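Local coordinates for ferrous IRON transport protein B homolog (Methanocaldococcus jannaschii, PDB 2WJI) that binds guanine nucleotides through its cytosolic G-domain, the part present here, and probably couples them to ferrous iron transport across the cell membrane, at residues L113-M118 against I128-L133; L84-V89 against K157-A162; G59-T64 against L94-Y99. All coordinates share one frame; numbering follows the deposited sequence.

Interaction 1: L113-M118 against I128-L133; sequences LALNKM and IDVDKL. With GNP (phosphoaminophosphonic acid-guanylate ester), chain C.
Leu-115, near the C-terminal end of a strand, faces Ile-128 and Val-130 at the start of helix 130-137; its CA and that of Val-130 lie 8.9 Å apart, and no hydrogen bond joins the two backbones. Residues 113-116 are strand and Lys-117 occupies the N-cap of the helix that follows, whereas Asp-129 caps the helix starting at Val-130. That cap is closed when Asp-129 OD1 takes the N-H of Lys-132 from above the carboxylate plane, with an N-H...O angle of 147°.

One methyl group carries the contact. CG of Leu-115 stands anti to the backbone N (chi1 -176°), which extends the side chain off the strand, and its CD2 meets CG2 of Val-130 at 3.8 Å and CG2 of Ile-128 at 3.9 Å. The leucine and valine side chains lie alongside each other, pointing opposite ways. Leu-94 of helix 94-106 touches both Leu-115 and Ile-128, and Val-141 also packs on Leu-115, so that this methyl contact belongs to a larger apolar layer.

Beyond Leu-115 the chain turns to the nucleotide. Asn-116 ND2 comes within 3.2 Å of the guanine N7 of GNP and is hydrogen-bonded to Val-14 O, while its OD1 accepts from Ala-146 N, bonds that fix the rotation of the amide. The extended Lys-117 chain runs over the base, its CG 3.6 Å from GNP C6, and delivers NZ to the ribose O4' at 3.2 Å; the same NZ also binds Asn-13 O. Asp-119 completes the guanine-specific NKxD sequence, the G4 motif of P-loop GTPases, which here follows the C-terminal end of strand 111-116, with helix 130-137 packed against the strand through Leu-115.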
loop_
_atom_site.group_PDB
_atom_site.type_symbol
_atom_site.label_atom_id
_atom_site.label_comp_id
_atom_site.label_asym_id
_atom_site.label_seq_id
_atom_site.Cartn_x
_atom_site.Cartn_y
_atom_site.Cartn_z
ATOM N N LEU A 113 -5.933 0.213 -3.112
ATOM C CA LEU A 113 -5.578 1.468 -2.469
ATOM C C LEU A 113 -5.797 1.394 -0.959
ATOM O O LEU A 113 -6.909 1.144 -0.496
ATOM C CB LEU A 113 -6.413 2.597 -3.068
ATOM C CG LEU A 113 -5.663 3.872 -3.445
ATOM C CD1 LEU A 113 -4.428 3.505 -4.233
ATOM C CD2 LEU A 113 -6.559 4.797 -4.255
ATOM N N ALA A 114 -4.726 1.591 -0.200
ATOM C CA ALA A 114 -4.810 1.695 1.247
ATOM C C ALA A 114 -4.704 3.167 1.633
ATOM O O ALA A 114 -3.653 3.792 1.476
ATOM C CB ALA A 114 -3.714 0.870 1.909
ATOM N N LEU A 115 -5.809 3.701 2.144
ATOM C CA LEU A 115 -5.956 5.118 2.434
ATOM C C LEU A 115 -5.680 5.346 3.913
ATOM O O LEU A 115 -6.559 5.163 4.768
ATOM C CB LEU A 115 -7.372 5.555 2.060
ATOM C CG LEU A 115 -7.780 7.020 2.179
ATOM C CD1 LEU A 115 -7.015 7.889 1.195
ATOM C CD2 LEU A 115 -9.273 7.129 1.942
ATOM N N ASN A 116 -4.438 5.713 4.201
ATOM C CA ASN A 116 -3.925 5.798 5.554
ATOM C C ASN A 116 -4.100 7.178 6.194
ATOM O O ASN A 116 -4.453 8.153 5.529
ATOM C CB ASN A 116 -2.449 5.395 5.563
ATOM C CG ASN A 116 -1.972 4.968 6.937
ATOM O OD1 ASN A 116 -2.751 4.463 7.740
ATOM N ND2 ASN A 116 -0.683 5.153 7.207
ATOM N N LYS A 117 -3.856 7.236 7.500
ATOM C CA LYS A 117 -3.930 8.468 8.272
ATOM C C LYS A 117 -5.345 9.043 8.307
ATOM O O LYS A 117 -5.527 10.260 8.315
ATOM C CB LYS A 117 -2.921 9.500 7.746
ATOM C CG LYS A 117 -1.491 8.966 7.686
ATOM C CD LYS A 117 -0.476 10.089 7.440
ATOM C CE LYS A 117 0.944 9.544 7.500
ATOM N NZ LYS A 117 1.974 10.624 7.483
ATOM N N MET A 118 -6.346 8.165 8.346
ATOM C CA MET A 118 -7.733 8.619 8.383
ATOM C C MET A 118 -8.003 9.375 9.670
ATOM O O MET A 118 -8.853 10.266 9.711
ATOM C CB MET A 118 -8.711 7.444 8.246
ATOM C CG MET A 118 -8.751 6.812 6.859
ATOM S SD MET A 118 -9.533 7.849 5.603
ATOM C CE MET A 118 -11.247 7.777 6.130
ATOM N N ILE A 128 -13.210 12.412 3.275
ATOM C CA ILE A 128 -12.956 11.656 2.056
ATOM C C ILE A 128 -14.130 10.733 1.760
ATOM O O ILE A 128 -14.465 9.872 2.572
ATOM C CB ILE A 128 -11.691 10.786 2.179
ATOM C CG1 ILE A 128 -10.532 11.588 2.771
ATOM C CG2 ILE A 128 -11.319 10.214 0.826
ATOM C CD1 ILE A 128 -10.010 12.671 1.863
ATOM N N ASP A 129 -14.759 10.911 0.604
ATOM C CA ASP A 129 -15.809 9.989 0.187
ATOM C C ASP A 129 -15.177 8.748 -0.436
ATOM O O ASP A 129 -14.859 8.730 -1.625
ATOM C CB ASP A 129 -16.768 10.661 -0.800
ATOM C CG ASP A 129 -18.060 9.874 -0.990
ATOM O OD1 ASP A 129 -18.070 8.650 -0.731
ATOM O OD2 ASP A 129 -19.070 10.483 -1.401
ATOM N N VAL A 130 -14.991 7.713 0.380
ATOM C CA VAL A 130 -14.335 6.487 -0.067
ATOM C C VAL A 130 -15.105 5.776 -1.174
ATOM O O VAL A 130 -14.514 5.283 -2.133
ATOM C CB VAL A 130 -14.117 5.507 1.103
ATOM C CG1 VAL A 130 -14.040 4.069 0.600
ATOM C CG2 VAL A 130 -12.870 5.886 1.885
ATOM N N ASP A 131 -16.425 5.718 -1.038
ATOM C CA ASP A 131 -17.254 5.021 -2.015
ATOM C C ASP A 131 -17.196 5.703 -3.376
ATOM O O ASP A 131 -17.287 5.049 -4.415
ATOM C CB ASP A 131 -18.703 4.921 -1.530
ATOM C CG ASP A 131 -18.909 3.792 -0.534
ATOM O OD1 ASP A 131 -20.076 3.414 -0.298
ATOM O OD2 ASP A 131 -17.906 3.277 0.006
ATOM N N LYS A 132 -17.039 7.021 -3.360
ATOM C CA LYS A 132 -16.982 7.811 -4.581
ATOM C C LYS A 132 -15.602 7.716 -5.224
ATOM O O LYS A 132 -15.476 7.640 -6.447
ATOM C CB LYS A 132 -17.320 9.267 -4.269
ATOM C CG LYS A 132 -17.329 10.193 -5.474
ATOM C CD LYS A 132 -17.673 11.614 -5.048
ATOM C CE LYS A 132 -17.869 12.534 -6.243
ATOM N NZ LYS A 132 -18.152 13.939 -5.825
ATOM N N LEU A 133 -14.570 7.721 -4.389
ATOM C CA LEU A 133 -13.200 7.571 -4.860
ATOM C C LEU A 133 -13.035 6.209 -5.532
ATOM O O LEU A 133 -12.370 6.080 -6.561
ATOM C CB LEU A 133 -12.233 7.707 -3.684
ATOM C CG LEU A 133 -10.731 7.702 -3.959
ATOM C CD1 LEU A 133 -10.361 8.798 -4.941
ATOM C CD2 LEU A 133 -9.973 7.863 -2.649
HETATM P PG GNP C . 9.443 6.356 4.202
HETATM O O1G GNP C . 9.891 4.929 4.184
HETATM O O2G GNP C . 9.013 6.873 2.841
HETATM O O3G GNP C . 10.649 7.058 4.777
HETATM N N3B GNP C . 8.224 6.556 5.226
HETATM P PB GNP C . 7.005 5.555 5.506
HETATM O O1B GNP C . 6.081 5.573 4.355
HETATM O O2B GNP C . 7.556 4.246 5.855
HETATM O O3A GNP C . 6.221 6.076 6.722
HETATM P PA GNP C . 6.267 5.539 8.173
HETATM O O1A GNP C . 5.384 4.348 8.278
HETATM O O2A GNP C . 7.655 5.376 8.662
HETATM O "O5'" GNP C . 5.593 6.664 9.029
HETATM C "C5'" GNP C . 5.739 8.025 8.642
HETATM C "C4'" GNP C . 5.110 8.925 9.690
HETATM O "O4'" GNP C . 3.663 8.924 9.565
HETATM C "C3'" GNP C . 5.413 8.531 11.132
HETATM O "O3'" GNP C . 5.495 9.704 11.932
HETATM C "C2'" GNP C . 4.184 7.732 11.513
HETATM O "O2'" GNP C . 3.937 7.774 12.902
HETATM C "C1'" GNP C . 3.104 8.519 10.789
HETATM N N9 GNP C . 1.920 7.707 10.563
HETATM C C8 GNP C . 1.881 6.437 10.035
HETATM N N7 GNP C . 0.669 5.954 9.969
HETATM C C5 GNP C . -0.139 6.960 10.500
HETATM C C6 GNP C . -1.542 7.011 10.689
HETATM O O6 GNP C . -2.386 6.141 10.420
HETATM N N1 GNP C . -1.955 8.218 11.260
HETATM C C2 GNP C . -1.112 9.251 11.607
HETATM N N2 GNP C . -1.691 10.339 12.148
HETATM N N3 GNP C . 0.205 9.214 11.429
HETATM C C4 GNP C . 0.620 8.045 10.876
#

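Interaction 2: L84-V89 against K157-A162; sequences LVVNIV and KAISIA
Leu-84 and Val-86 of a central strand pack against Ile-159 and Ala-162 of the C-terminal helix, a layer of the alpha/beta sandwich of the P-loop GTPase fold. The strand and helix segments run roughly antiparallel, at 146° between their N-to-C directions, and their axes approach to 9.6 Å, a separation bridged without any hydrogen bond, largely by the strand's side chains.

The close-packed part centres on Leu-84. Its chi1 of 177° carries the two methyls out toward the helix, where they straddle the methyl of Ala-162: CD1 and CD2 each lie 3.9 Å from Ala-162 CB. CD2 also settles against the helix backbone, 3.8 Å from Ile-159 CA and equally near the CG2 branch of that isoleucine. The small alanine side chain lets the leucine come in beside the helix, and Leu-84 CA is 7.1 Å from Ala-162 CA. Two residues along the strand, on the same face, Val-86 offers CG2 to the other branch of Ile-159, meeting CD1 at 4.0 Å with the two side chains at about a right angle. Ile-6 of the neighbouring strand touches Leu-84, Val-86 and Ile-159 alike, and Phe-45 packs on the isoleucine, extending the apolar surroundings.

Contact thins out toward Val-89, as the strand runs on past the helix segment to the nucleotide side of the domain. On the helix, Lys-157 and Ile-161 are exposed to solvent, and the CB of Ile-161 is directed away from the strand. Ser-160, though buried, also has its CB directed away from strand 84-89; its side chain touches Tyr-47, and its hydroxyl is spent within the helix: OG donates to Lys-157 O at 2.8 Å, approaching from the same face of that carbonyl as the Ile-161 N-H.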
loop_
_atom_site.group_PDB
_atom_site.type_symbol
_atom_site.label_atom_id
_atom_site.label_comp_id
_atom_site.label_asym_id
_atom_site.label_seq_id
_atom_site.Cartn_x
_atom_site.Cartn_y
_atom_site.Cartn_z
ATOM N N LEU A 84 -0.327 -8.457 -6.301
ATOM C CA LEU A 84 -1.084 -7.267 -5.925
ATOM C C LEU A 84 -0.126 -6.148 -5.559
ATOM O O LEU A 84 0.865 -6.373 -4.862
ATOM C CB LEU A 84 -2.023 -7.566 -4.735
ATOM C CG LEU A 84 -2.840 -6.395 -4.166
ATOM C CD1 LEU A 84 -3.752 -5.804 -5.229
ATOM C CD2 LEU A 84 -3.663 -6.800 -2.927
ATOM N N VAL A 85 -0.412 -4.944 -6.042
ATOM C CA VAL A 85 0.313 -3.768 -5.591
ATOM C C VAL A 85 -0.607 -3.009 -4.648
ATOM O O VAL A 85 -1.703 -2.596 -5.039
ATOM C CB VAL A 85 0.755 -2.872 -6.769
ATOM C CG1 VAL A 85 1.322 -1.544 -6.261
ATOM C CG2 VAL A 85 1.788 -3.596 -7.634
ATOM N N VAL A 86 -0.180 -2.864 -3.396
ATOM C CA VAL A 86 -0.953 -2.120 -2.419
ATOM C C VAL A 86 -0.423 -0.686 -2.392
ATOM O O VAL A 86 0.650 -0.411 -1.846
ATOM C CB VAL A 86 -0.886 -2.757 -1.005
ATOM C CG1 VAL A 86 -1.654 -1.920 -0.011
ATOM C CG2 VAL A 86 -1.448 -4.174 -1.016
ATOM N N ASN A 87 -1.166 0.222 -3.012
ATOM C CA ASN A 87 -0.739 1.610 -3.107
ATOM C C ASN A 87 -1.212 2.350 -1.860
ATOM O O ASN A 87 -2.417 2.591 -1.671
ATOM C CB ASN A 87 -1.274 2.243 -4.396
ATOM C CG ASN A 87 -0.861 3.700 -4.570
ATOM O OD1 ASN A 87 0.146 4.169 -4.018
ATOM N ND2 ASN A 87 -1.646 4.427 -5.357
ATOM N N ILE A 88 -0.259 2.671 -0.991
ATOM C CA ILE A 88 -0.578 3.354 0.260
ATOM C C ILE A 88 -0.566 4.849 0.019
ATOM O O ILE A 88 0.412 5.397 -0.498
ATOM C CB ILE A 88 0.410 2.985 1.376
ATOM C CG1 ILE A 88 0.310 1.481 1.664
ATOM C CG2 ILE A 88 0.126 3.816 2.632
ATOM C CD1 ILE A 88 1.521 0.895 2.351
ATOM N N VAL A 89 -1.667 5.500 0.375
ATOM C CA VAL A 89 -1.829 6.926 0.146
ATOM C C VAL A 89 -2.215 7.653 1.437
ATOM O O VAL A 89 -2.893 7.092 2.303
ATOM C CB VAL A 89 -2.884 7.190 -0.952
ATOM C CG1 VAL A 89 -2.575 6.358 -2.196
ATOM C CG2 VAL A 89 -4.268 6.881 -0.447
ATOM N N LYS A 157 -8.081 -8.478 4.544
ATOM C CA LYS A 157 -9.221 -9.086 3.880
ATOM C C LYS A 157 -9.338 -8.597 2.445
ATOM O O LYS A 157 -9.569 -9.393 1.530
ATOM C CB LYS A 157 -10.514 -8.816 4.652
ATOM C CG LYS A 157 -11.774 -9.283 3.946
ATOM C CD LYS A 157 -12.984 -9.185 4.868
ATOM C CE LYS A 157 -14.269 -8.964 4.082
ATOM N NZ LYS A 157 -14.655 -10.147 3.265
ATOM N N ALA A 158 -9.189 -7.291 2.253
ATOM C CA ALA A 158 -9.260 -6.703 0.929
ATOM C C ALA A 158 -8.162 -7.273 0.056
ATOM O O ALA A 158 -8.389 -7.570 -1.116
ATOM C CB ALA A 158 -9.144 -5.192 1.004
ATOM N N ILE A 159 -6.971 -7.431 0.627
ATOM C CA ILE A 159 -5.860 -8.054 -0.104
ATOM C C ILE A 159 -6.209 -9.467 -0.597
ATOM O O ILE A 159 -6.063 -9.787 -1.778
ATOM C CB ILE A 159 -4.576 -8.108 0.756
ATOM C CG1 ILE A 159 -3.993 -6.711 0.924
ATOM C CG2 ILE A 159 -3.546 -9.041 0.138
ATOM C CD1 ILE A 159 -2.761 -6.661 1.822
ATOM N N SER A 160 -6.681 -10.315 0.301
ATOM C CA SER A 160 -6.968 -11.703 -0.068
ATOM C C SER A 160 -8.028 -11.850 -1.171
ATOM O O SER A 160 -8.072 -12.859 -1.857
ATOM C CB SER A 160 -7.397 -12.501 1.164
ATOM O OG SER A 160 -8.682 -12.093 1.572
ATOM N N ILE A 161 -8.902 -10.862 -1.305
ATOM C CA ILE A 161 -9.906 -10.871 -2.363
ATOM C C ILE A 161 -9.292 -10.329 -3.648
ATOM O O ILE A 161 -9.517 -10.876 -4.733
ATOM C CB ILE A 161 -11.134 -10.011 -1.982
ATOM C CG1 ILE A 161 -11.998 -10.734 -0.947
ATOM C CG2 ILE A 161 -11.964 -9.668 -3.214
ATOM C CD1 ILE A 161 -12.984 -9.807 -0.195
ATOM N N ALA A 162 -8.498 -9.269 -3.512
ATOM C CA ALA A 162 -7.890 -8.608 -4.662
ATOM C C ALA A 162 -6.875 -9.455 -5.439
ATOM O O ALA A 162 -6.680 -9.229 -6.633
ATOM C CB ALA A 162 -7.258 -7.274 -4.241
#

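Interaction 3: G59-T64 against L94-Y99; sequences GVYSLT and LERNLY
Ser-62 and the carbonyl of Tyr-61 abut the edge of the Tyr-99 ring: Ser-62 CB lies 3.9 Å from Tyr-99 CE2 and Tyr-61 O the same distance from Tyr-99 CD2, both near the ring plane. A chi1 of -164° swings the Tyr-99 ring toward the loop, away from its own backbone nitrogen. Beside it, the Tyr-61 ring passes obliquely by the bent Arg-96 chain, Tyr-61 CE1 standing 4.1 Å from Arg-96 CD, with the ring and guanidinium planes turned 77° apart.

A water lies between the backbones within hydrogen-bonding distance of both, 2.6 Å from Tyr-61 O and 2.8 Å from Arg-96 O.

Further out, Asn-11 of the P-loop touches both Tyr-61 and Arg-96, and Val-60 shares a backbone hydrogen bond with Gly-10. Gln-103, on the same helix as Tyr-99, receives the Leu-63 N-H through OE1. Gly-59 closes the DLPG sequence, the predicted G3 element, and the loop that follows probably corresponds to switch II of GTPases. Its contact with residues 94-99 is made mostly by exposed residues, through a water and loose van der Waals touches, which implies that the firmer hold on this helix comes from Leu-63 at Gln-103.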
loop_
_atom_site.group_PDB
_atom_site.type_symbol
_atom_site.label_atom_id
_atom_site.label_comp_id
_atom_site.label_asym_id
_atom_site.label_seq_id
_atom_site.Cartn_x
_atom_site.Cartn_y
_atom_site.Cartn_z
ATOM N N GLY A 59 10.082 4.550 -0.935
ATOM C CA GLY A 59 9.143 5.637 -1.146
ATOM C C GLY A 59 9.446 6.403 -2.418
ATOM O O GLY A 59 10.592 6.804 -2.664
ATOM N N VAL A 60 8.418 6.607 -3.235
ATOM C CA VAL A 60 8.580 7.323 -4.495
ATOM C C VAL A 60 7.388 8.239 -4.738
ATOM O O VAL A 60 6.288 7.982 -4.239
ATOM C CB VAL A 60 8.736 6.355 -5.686
ATOM C CG1 VAL A 60 10.071 5.611 -5.597
ATOM C CG2 VAL A 60 7.573 5.364 -5.734
ATOM N N TYR A 61 7.612 9.316 -5.485
ATOM C CA TYR A 61 6.528 10.231 -5.847
ATOM C C TYR A 61 5.980 9.918 -7.237
ATOM O O TYR A 61 4.866 10.324 -7.589
ATOM C CB TYR A 61 7.000 11.682 -5.809
ATOM C CG TYR A 61 7.203 12.241 -4.424
ATOM C CD1 TYR A 61 6.119 12.496 -3.590
ATOM C CD2 TYR A 61 8.475 12.528 -3.954
ATOM C CE1 TYR A 61 6.303 13.021 -2.319
ATOM C CE2 TYR A 61 8.671 13.046 -2.689
ATOM C CZ TYR A 61 7.583 13.292 -1.876
ATOM O OH TYR A 61 7.788 13.809 -0.614
ATOM N N SER A 62 6.776 9.201 -8.022
ATOM C CA SER A 62 6.391 8.800 -9.369
ATOM C C SER A 62 7.272 7.649 -9.841
ATOM O O SER A 62 8.178 7.223 -9.124
ATOM C CB SER A 62 6.515 9.981 -10.328
ATOM O OG SER A 62 7.819 10.526 -10.275
ATOM N N LEU A 63 7.019 7.154 -11.049
ATOM C CA LEU A 63 7.806 6.046 -11.594
ATOM C C LEU A 63 8.546 6.386 -12.889
ATOM O O LEU A 63 8.666 5.558 -13.796
ATOM C CB LEU A 63 6.945 4.800 -11.769
ATOM C CG LEU A 63 6.475 4.215 -10.435
ATOM C CD1 LEU A 63 5.487 3.081 -10.624
ATOM C CD2 LEU A 63 7.663 3.763 -9.600
ATOM N N THR A 64 9.048 7.607 -12.968
ATOM C CA THR A 64 9.956 7.965 -14.042
ATOM C C THR A 64 11.337 7.482 -13.620
ATOM O O THR A 64 11.466 6.769 -12.631
ATOM C CB THR A 64 9.955 9.475 -14.286
ATOM O OG1 THR A 64 10.378 10.150 -13.094
ATOM C CG2 THR A 64 8.552 9.938 -14.655
ATOM N N LEU A 94 -4.196 13.869 -0.773
ATOM C CA LEU A 94 -4.659 12.956 -1.813
ATOM C C LEU A 94 -4.127 13.323 -3.197
ATOM O O LEU A 94 -3.589 12.465 -3.894
ATOM C CB LEU A 94 -6.184 12.895 -1.831
ATOM C CG LEU A 94 -6.748 11.480 -1.794
ATOM C CD1 LEU A 94 -6.084 10.713 -0.662
ATOM C CD2 LEU A 94 -8.258 11.508 -1.624
ATOM N N GLU A 95 -4.267 14.591 -3.583
ATOM C CA GLU A 95 -3.858 15.037 -4.918
ATOM C C GLU A 95 -2.401 14.700 -5.201
ATOM O O GLU A 95 -2.072 14.179 -6.267
ATOM C CB GLU A 95 -4.100 16.541 -5.108
ATOM C CG GLU A 95 -3.814 17.026 -6.530
ATOM C CD GLU A 95 -4.137 18.504 -6.746
ATOM O OE1 GLU A 95 -4.013 19.306 -5.790
ATOM O OE2 GLU A 95 -4.510 18.862 -7.886
ATOM N N ARG A 96 -1.529 14.989 -4.241
ATOM C CA ARG A 96 -0.112 14.659 -4.371
ATOM C C ARG A 96 0.152 13.169 -4.606
ATOM O O ARG A 96 1.003 12.802 -5.414
ATOM C CB ARG A 96 0.655 15.101 -3.131
ATOM C CG ARG A 96 2.110 14.670 -3.151
ATOM C CD ARG A 96 2.851 15.163 -1.932
ATOM N NE ARG A 96 2.630 14.319 -0.764
ATOM C CZ ARG A 96 2.599 14.789 0.479
ATOM N NH1 ARG A 96 2.757 16.086 0.692
ATOM N NH2 ARG A 96 2.400 13.973 1.505
ATOM N N ASN A 97 -0.565 12.321 -3.874
ATOM C CA ASN A 97 -0.351 10.875 -3.915
ATOM C C ASN A 97 -0.885 10.247 -5.204
ATOM O O ASN A 97 -0.289 9.313 -5.766
ATOM C CB ASN A 97 -1.023 10.204 -2.705
ATOM C CG ASN A 97 -0.371 10.581 -1.375
ATOM O OD1 ASN A 97 -0.062 9.718 -0.561
ATOM N ND2 ASN A 97 -0.154 11.873 -1.158
ATOM N N LEU A 98 -2.012 10.771 -5.672
ATOM C CA LEU A 98 -2.689 10.210 -6.834
ATOM C C LEU A 98 -1.863 10.285 -8.118
ATOM O O LEU A 98 -2.200 9.644 -9.113
ATOM C CB LEU A 98 -4.057 10.863 -7.025
ATOM C CG LEU A 98 -5.099 10.425 -5.994
ATOM C CD1 LEU A 98 -6.421 11.127 -6.246
ATOM C CD2 LEU A 98 -5.283 8.913 -6.016
ATOM N N TYR A 99 -0.782 11.056 -8.097
ATOM C CA TYR A 99 0.112 11.108 -9.244
ATOM C C TYR A 99 0.770 9.747 -9.469
ATOM O O TYR A 99 0.765 9.205 -10.588
ATOM C CB TYR A 99 1.182 12.178 -9.048
ATOM C CG TYR A 99 1.893 12.538 -10.329
ATOM C CD1 TYR A 99 1.275 13.331 -11.286
ATOM C CD2 TYR A 99 3.178 12.079 -10.587
ATOM C CE1 TYR A 99 1.915 13.665 -12.460
ATOM C CE2 TYR A 99 3.829 12.406 -11.761
ATOM C CZ TYR A 99 3.193 13.200 -12.695
ATOM O OH TYR A 99 3.836 13.530 -13.870
HETATM O O HOH W 1 2.612 10.747 -6.287
#

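How the interactions relate
All three contacts belong to one G-domain and are built on, or beside, its central sheet. Along the chain, interaction 3 crosses interaction 2, whereas interaction 1 follows interaction 3 and is nested within the long loop closed by interaction 2. Centres of interactions 1 and 2 are about 13 Å apart on the neighbouring parallel strands 111-116 and 84-90, joined by probable hydrogen bonds between Val-89 and residues Ala-114 and Asn-116. Helix 94-106 links these strands in sequence and brings Leu-94 against Leu-115 and Val-89, although interaction 3 lies about 16 and 17 Å from the other two centres. The shared framework thus connects the guanine-binding end, the sheet core and the probable switch II loop.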